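Side-chain contacts in succinate-semialdehyde dehydrogenase (Streptococcus pyogenes MGAS1882, PDB 4OGD), which probably catalyses the oxidation of succinic semialdehyde to succinate and binds NADP+ as its cofactor: residues M139-P144 with G435-E440; W418-L421 with P425-G428. One frame throughout, in Å; residues are numbered along the deposited sequence.

How the contacts relate
Both contacts are buried and gather around the same run of chain, the loops that flank the short strands 429-430 and 433-434. Contact 1 ties the later loop to helix 136-148, joining parts almost 300 residues apart through a salt bridge, a bridging water and some apolar packing. Contact 2 is local and smaller, a fold of the loop after strand 411-414 held by aromatic and van der Waals contact without polar bonds between its two segments. The two also touch: Glu437 O lies 2.8 Å from Phe426 N, probably hydrogen-bonded, and Leu438 CD1 packs 3.2 Å from Ser420 OG.

Contact 1. Residues M139-P144 with G435-E440; sequences MRVFAP and GRELSE
Arg140 and Glu437 form the charged heart of this contact. The guanidinium presents its NE side, and both NE and NH2 converge on one carboxylate oxygen: NE to Glu437 OE1 is 2.8 Å and NH2 to Glu437 OE1 is 3.0 Å. The oxygen lies close to the guanidinium plane, yet the two flat groups are turned 77° against each other. NE meets OE1 nearly end-on to the C-O bond, whereas NH2 comes from above the carboxylate. A bend at chi3 (-36°) in Arg140 turns NE and NH2 toward Glu437, whose own chain runs straight out beyond CG. NH1 is occupied separately, by the hydroxyl of Tyr136 one helical turn earlier. The two charges probably stabilise each other's ionised form in this buried setting.

Apolar packing flanks the ion pair where Leu438 lies across the aliphatic part of Arg140, its CD1 3.6 Å from Arg140 CD. Val141 CG1 makes a close methyl-to-oxygen contact with the second carboxylate oxygen, Glu437 OE2, at 3.2 Å.

Water 1 links the backbones, donating to Arg140 O (2.8 Å) and accepting from Leu438 N (2.9 Å).

Thr206 of strand 200-206 touches both Arg140 and Glu437. The arrangement belongs to the Rossmann-type domain of the aldehyde dehydrogenase fold, where the helix after strand 124-128 is fastened to the Gly-Arg-Glu segment near the C-terminus.

Contact 2. Residues W418-L421 with P425-G428; sequences WTSL and PFGG
The indole of Trp418 and the phenyl ring of Phe426 stand nearly perpendicular, meeting at Trp418 CE3 and Phe426 CE2, 4.2 Å apart. Trp418 CE3 reaches the edge of the phenyl ring, close to its plane. The next indole carbon, Trp418 CZ3, is 4.4 Å from the same Phe426 CE2, so it is the six-membered part of the indole that does the touching. The guanidinium of Arg140 lies over one face of the phenyl ring in a cation-pi contact, so Phe426 is engaged both at its rim and on a face.

Ser420 OG lies 4.2 Å from Phe426 CD2, in van der Waals contact, and Ser420 CB is hardly farther from that carbon, at 4.3 Å. CB of Ser420 points toward the other segment, while its hydroxyl is hydrogen-bonded to Tyr136 OH. Trp418 and Ser420 thus meet adjacent carbons of one ring, CE2 and CD2. Phe426 holds CG on the far side of CB from its own N (chi1 -168°), and the ring projects toward Trp418 and Ser420, two residues apart in the facing segment 418-421.

The loop connects strand 411-414 to strand 429-430 in the chain, with Tyr136 and Arg140 of helix 136-148 alongside, Phe413 and Met411 of strand 411-414 packing on Trp418 and Phe426 respectively, and Thr264 touching both rings.

Contact 1. Residues M139-P144 with G435-E440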
loop_
_atom_site.group_PDB
_atom_site.type_symbol
_atom_site.label_atom_id
_atom_site.label_comp_id
_atom_site.label_asym_id
_atom_site.label_seq_id
_atom_site.Cartn_x
_atom_site.Cartn_y
_atom_site.Cartn_z
ATOM N N MET A 139 -11.058 -11.727 -11.229
ATOM C CA MET A 139 -11.157 -12.760 -10.204
ATOM C C MET A 139 -10.057 -12.617 -9.153
ATOM O O MET A 139 -10.287 -12.878 -7.966
ATOM C CB MET A 139 -11.140 -14.165 -10.830
ATOM C CG MET A 139 -11.493 -15.273 -9.826
ATOM S SD MET A 139 -13.180 -15.121 -9.213
ATOM C CE MET A 139 -14.023 -15.995 -10.528
ATOM N N ARG A 140 -8.878 -12.169 -9.580
ATOM C CA ARG A 140 -7.751 -11.996 -8.659
ATOM C C ARG A 140 -8.097 -11.073 -7.506
ATOM O O ARG A 140 -7.581 -11.243 -6.403
ATOM C CB ARG A 140 -6.503 -11.465 -9.383
ATOM C CG ARG A 140 -5.785 -12.516 -10.220
ATOM C CD ARG A 140 -4.293 -12.235 -10.435
ATOM N NE ARG A 140 -3.960 -10.828 -10.598
ATOM C CZ ARG A 140 -2.964 -10.370 -11.358
ATOM N NH1 ARG A 140 -2.200 -11.204 -12.055
ATOM N NH2 ARG A 140 -2.747 -9.067 -11.439
ATOM N N VAL A 141 -8.956 -10.093 -7.762
ATOM C CA VAL A 141 -9.330 -9.150 -6.713
ATOM C C VAL A 141 -10.739 -9.353 -6.178
ATOM O O VAL A 141 -10.982 -9.096 -4.999
ATOM C CB VAL A 141 -9.120 -7.676 -7.138
ATOM C CG1 VAL A 141 -7.652 -7.415 -7.356
ATOM C CG2 VAL A 141 -9.902 -7.346 -8.393
ATOM N N PHE A 142 -11.668 -9.825 -7.015
ATOM C CA PHE A 142 -13.010 -10.088 -6.512
ATOM C C PHE A 142 -13.017 -11.198 -5.455
ATOM O O PHE A 142 -13.651 -11.049 -4.407
ATOM C CB PHE A 142 -13.983 -10.436 -7.645
ATOM C CG PHE A 142 -15.305 -10.937 -7.147
ATOM C CD1 PHE A 142 -16.199 -10.068 -6.537
ATOM C CD2 PHE A 142 -15.637 -12.280 -7.252
ATOM C CE1 PHE A 142 -17.419 -10.528 -6.049
ATOM C CE2 PHE A 142 -16.853 -12.746 -6.757
ATOM C CZ PHE A 142 -17.736 -11.873 -6.166
ATOM N N ALA A 143 -12.338 -12.311 -5.731
ATOM C CA ALA A 143 -12.393 -13.457 -4.816
ATOM C C ALA A 143 -11.976 -13.102 -3.378
ATOM O O ALA A 143 -12.741 -13.349 -2.441
ATOM C CB ALA A 143 -11.592 -14.656 -5.355
ATOM N N PRO A 144 -10.782 -12.501 -3.192
ATOM C CA PRO A 144 -10.424 -12.198 -1.798
ATOM C C PRO A 144 -11.268 -11.091 -1.159
ATOM O O PRO A 144 -11.608 -11.178 0.021
ATOM C CB PRO A 144 -8.952 -11.768 -1.899
ATOM C CG PRO A 144 -8.809 -11.265 -3.305
ATOM C CD PRO A 144 -9.680 -12.178 -4.122
ATOM N N GLY A 435 2.422 -3.815 -4.347
ATOM C CA GLY A 435 1.384 -4.683 -3.817
ATOM C C GLY A 435 1.449 -6.038 -4.499
ATOM O O GLY A 435 2.159 -6.227 -5.495
ATOM N N ARG A 436 0.702 -7.001 -3.969
ATOM C CA ARG A 436 0.703 -8.349 -4.518
ATOM C C ARG A 436 -0.726 -8.844 -4.603
ATOM O O ARG A 436 -1.560 -8.501 -3.761
ATOM C CB ARG A 436 1.533 -9.299 -3.640
ATOM C CG ARG A 436 3.020 -8.963 -3.564
ATOM C CD ARG A 436 3.690 -9.296 -4.895
ATOM N NE ARG A 436 5.137 -9.052 -4.950
ATOM C CZ ARG A 436 5.708 -7.906 -5.318
ATOM N NH1 ARG A 436 4.974 -6.840 -5.621
ATOM N NH2 ARG A 436 7.030 -7.825 -5.384
ATOM N N GLU A 437 -1.010 -9.628 -5.636
ATOM C CA GLU A 437 -2.299 -10.301 -5.766
ATOM C C GLU A 437 -2.101 -11.813 -5.755
ATOM O O GLU A 437 -1.011 -12.300 -6.057
ATOM C CB GLU A 437 -3.047 -9.819 -7.021
ATOM C CG GLU A 437 -3.544 -8.379 -6.855
ATOM C CD GLU A 437 -4.269 -7.808 -8.061
ATOM O OE1 GLU A 437 -4.492 -8.526 -9.069
ATOM O OE2 GLU A 437 -4.637 -6.616 -7.989
ATOM N N LEU A 438 -3.158 -12.542 -5.396
ATOM C CA LEU A 438 -3.092 -13.996 -5.190
ATOM C C LEU A 438 -2.229 -14.380 -3.978
ATOM O O LEU A 438 -1.566 -13.521 -3.378
ATOM C CB LEU A 438 -2.682 -14.752 -6.472
ATOM C CG LEU A 438 -3.634 -14.556 -7.663
ATOM C CD1 LEU A 438 -3.112 -15.280 -8.901
ATOM C CD2 LEU A 438 -5.056 -15.025 -7.327
ATOM N N SER A 439 -2.261 -15.666 -3.619
ATOM C CA SER A 439 -1.703 -16.175 -2.352
ATOM C C SER A 439 -2.339 -15.486 -1.147
ATOM O O SER A 439 -3.336 -14.769 -1.283
ATOM C CB SER A 439 -0.166 -16.070 -2.306
ATOM O OG SER A 439 0.275 -14.774 -1.916
ATOM N N GLU A 440 -1.782 -15.691 0.042
ATOM C CA GLU A 440 -2.319 -14.995 1.202
ATOM C C GLU A 440 -1.910 -13.525 1.177
ATOM O O GLU A 440 -2.582 -12.689 1.773
ATOM C CB GLU A 440 -1.898 -15.651 2.521
ATOM C CG GLU A 440 -2.707 -15.110 3.717
ATOM C CD GLU A 440 -2.426 -15.843 5.017
ATOM O OE1 GLU A 440 -1.545 -16.729 5.030
ATOM O OE2 GLU A 440 -3.098 -15.527 6.027
HETATM O O HOH W 1 -5.378 -10.821 -4.749
#

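Contact 2. Residues W418-L421 with P425-G428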
loop_
_atom_site.group_PDB
_atom_site.type_symbol
_atom_site.label_atom_id
_atom_site.label_comp_id
_atom_site.label_asym_id
_atom_site.label_seq_id
_atom_site.Cartn_x
_atom_site.Cartn_y
_atom_site.Cartn_z
ATOM N N TRP A 418 6.262 -17.405 -17.803
ATOM C CA TRP A 418 5.422 -17.092 -16.647
ATOM C C TRP A 418 4.335 -18.131 -16.426
ATOM O O TRP A 418 3.924 -18.838 -17.350
ATOM C CB TRP A 418 4.771 -15.713 -16.801
ATOM C CG TRP A 418 3.587 -15.733 -17.705
ATOM C CD1 TRP A 418 3.604 -15.863 -19.060
ATOM C CD2 TRP A 418 2.201 -15.633 -17.327
ATOM N NE1 TRP A 418 2.323 -15.844 -19.553
ATOM C CE2 TRP A 418 1.442 -15.706 -18.513
ATOM C CE3 TRP A 418 1.535 -15.482 -16.106
ATOM C CZ2 TRP A 418 0.046 -15.635 -18.516
ATOM C CZ3 TRP A 418 0.148 -15.404 -16.109
ATOM C CH2 TRP A 418 -0.581 -15.490 -17.308
ATOM N N THR A 419 3.894 -18.237 -15.182
ATOM C CA THR A 419 2.608 -18.844 -14.907
ATOM C C THR A 419 2.035 -18.179 -13.681
ATOM O O THR A 419 2.719 -17.417 -12.993
ATOM C CB THR A 419 2.702 -20.340 -14.671
ATOM O OG1 THR A 419 1.378 -20.886 -14.656
ATOM C CG2 THR A 419 3.375 -20.620 -13.344
ATOM N N SER A 420 0.770 -18.455 -13.417
ATOM C CA SER A 420 0.120 -17.935 -12.232
ATOM C C SER A 420 -0.738 -19.051 -11.670
ATOM O O SER A 420 -1.353 -19.799 -12.432
ATOM C CB SER A 420 -0.751 -16.730 -12.596
ATOM O OG SER A 420 -1.479 -16.274 -11.465
ATOM N N LEU A 421 -0.753 -19.171 -10.343
ATOM C CA LEU A 421 -1.553 -20.161 -9.639
ATOM C C LEU A 421 -2.103 -19.448 -8.411
ATOM O O LEU A 421 -1.504 -18.475 -7.942
ATOM C CB LEU A 421 -0.690 -21.344 -9.218
ATOM C CG LEU A 421 -0.138 -22.209 -10.355
ATOM C CD1 LEU A 421 0.940 -23.136 -9.816
ATOM C CD2 LEU A 421 -1.274 -22.999 -10.994
ATOM N N PRO A 425 2.107 -15.531 -5.048
ATOM C CA PRO A 425 1.918 -14.076 -5.099
ATOM C C PRO A 425 2.373 -13.497 -6.428
ATOM O O PRO A 425 3.379 -13.948 -7.003
ATOM C CB PRO A 425 2.794 -13.561 -3.957
ATOM C CG PRO A 425 3.842 -14.623 -3.759
ATOM C CD PRO A 425 3.175 -15.933 -4.114
ATOM N N PHE A 426 1.625 -12.509 -6.909
ATOM C CA PHE A 426 1.871 -11.918 -8.218
ATOM C C PHE A 426 1.972 -10.408 -8.085
ATOM O O PHE A 426 1.030 -9.761 -7.639
ATOM C CB PHE A 426 0.728 -12.289 -9.167
ATOM C CG PHE A 426 0.991 -11.973 -10.624
ATOM C CD1 PHE A 426 1.039 -10.658 -11.076
ATOM C CD2 PHE A 426 1.128 -12.998 -11.550
ATOM C CE1 PHE A 426 1.262 -10.369 -12.415
ATOM C CE2 PHE A 426 1.346 -12.722 -12.892
ATOM C CZ PHE A 426 1.412 -11.405 -13.326
ATOM N N GLY A 427 3.112 -9.847 -8.479
ATOM C CA GLY A 427 3.264 -8.400 -8.494
ATOM C C GLY A 427 4.684 -7.995 -8.809
ATOM O O GLY A 427 5.561 -8.848 -8.952
ATOM N N GLY A 428 4.909 -6.688 -8.918
ATOM C CA GLY A 428 6.208 -6.196 -9.339
ATOM C C GLY A 428 6.772 -5.083 -8.470
ATOM O O GLY A 428 6.313 -4.832 -7.343
#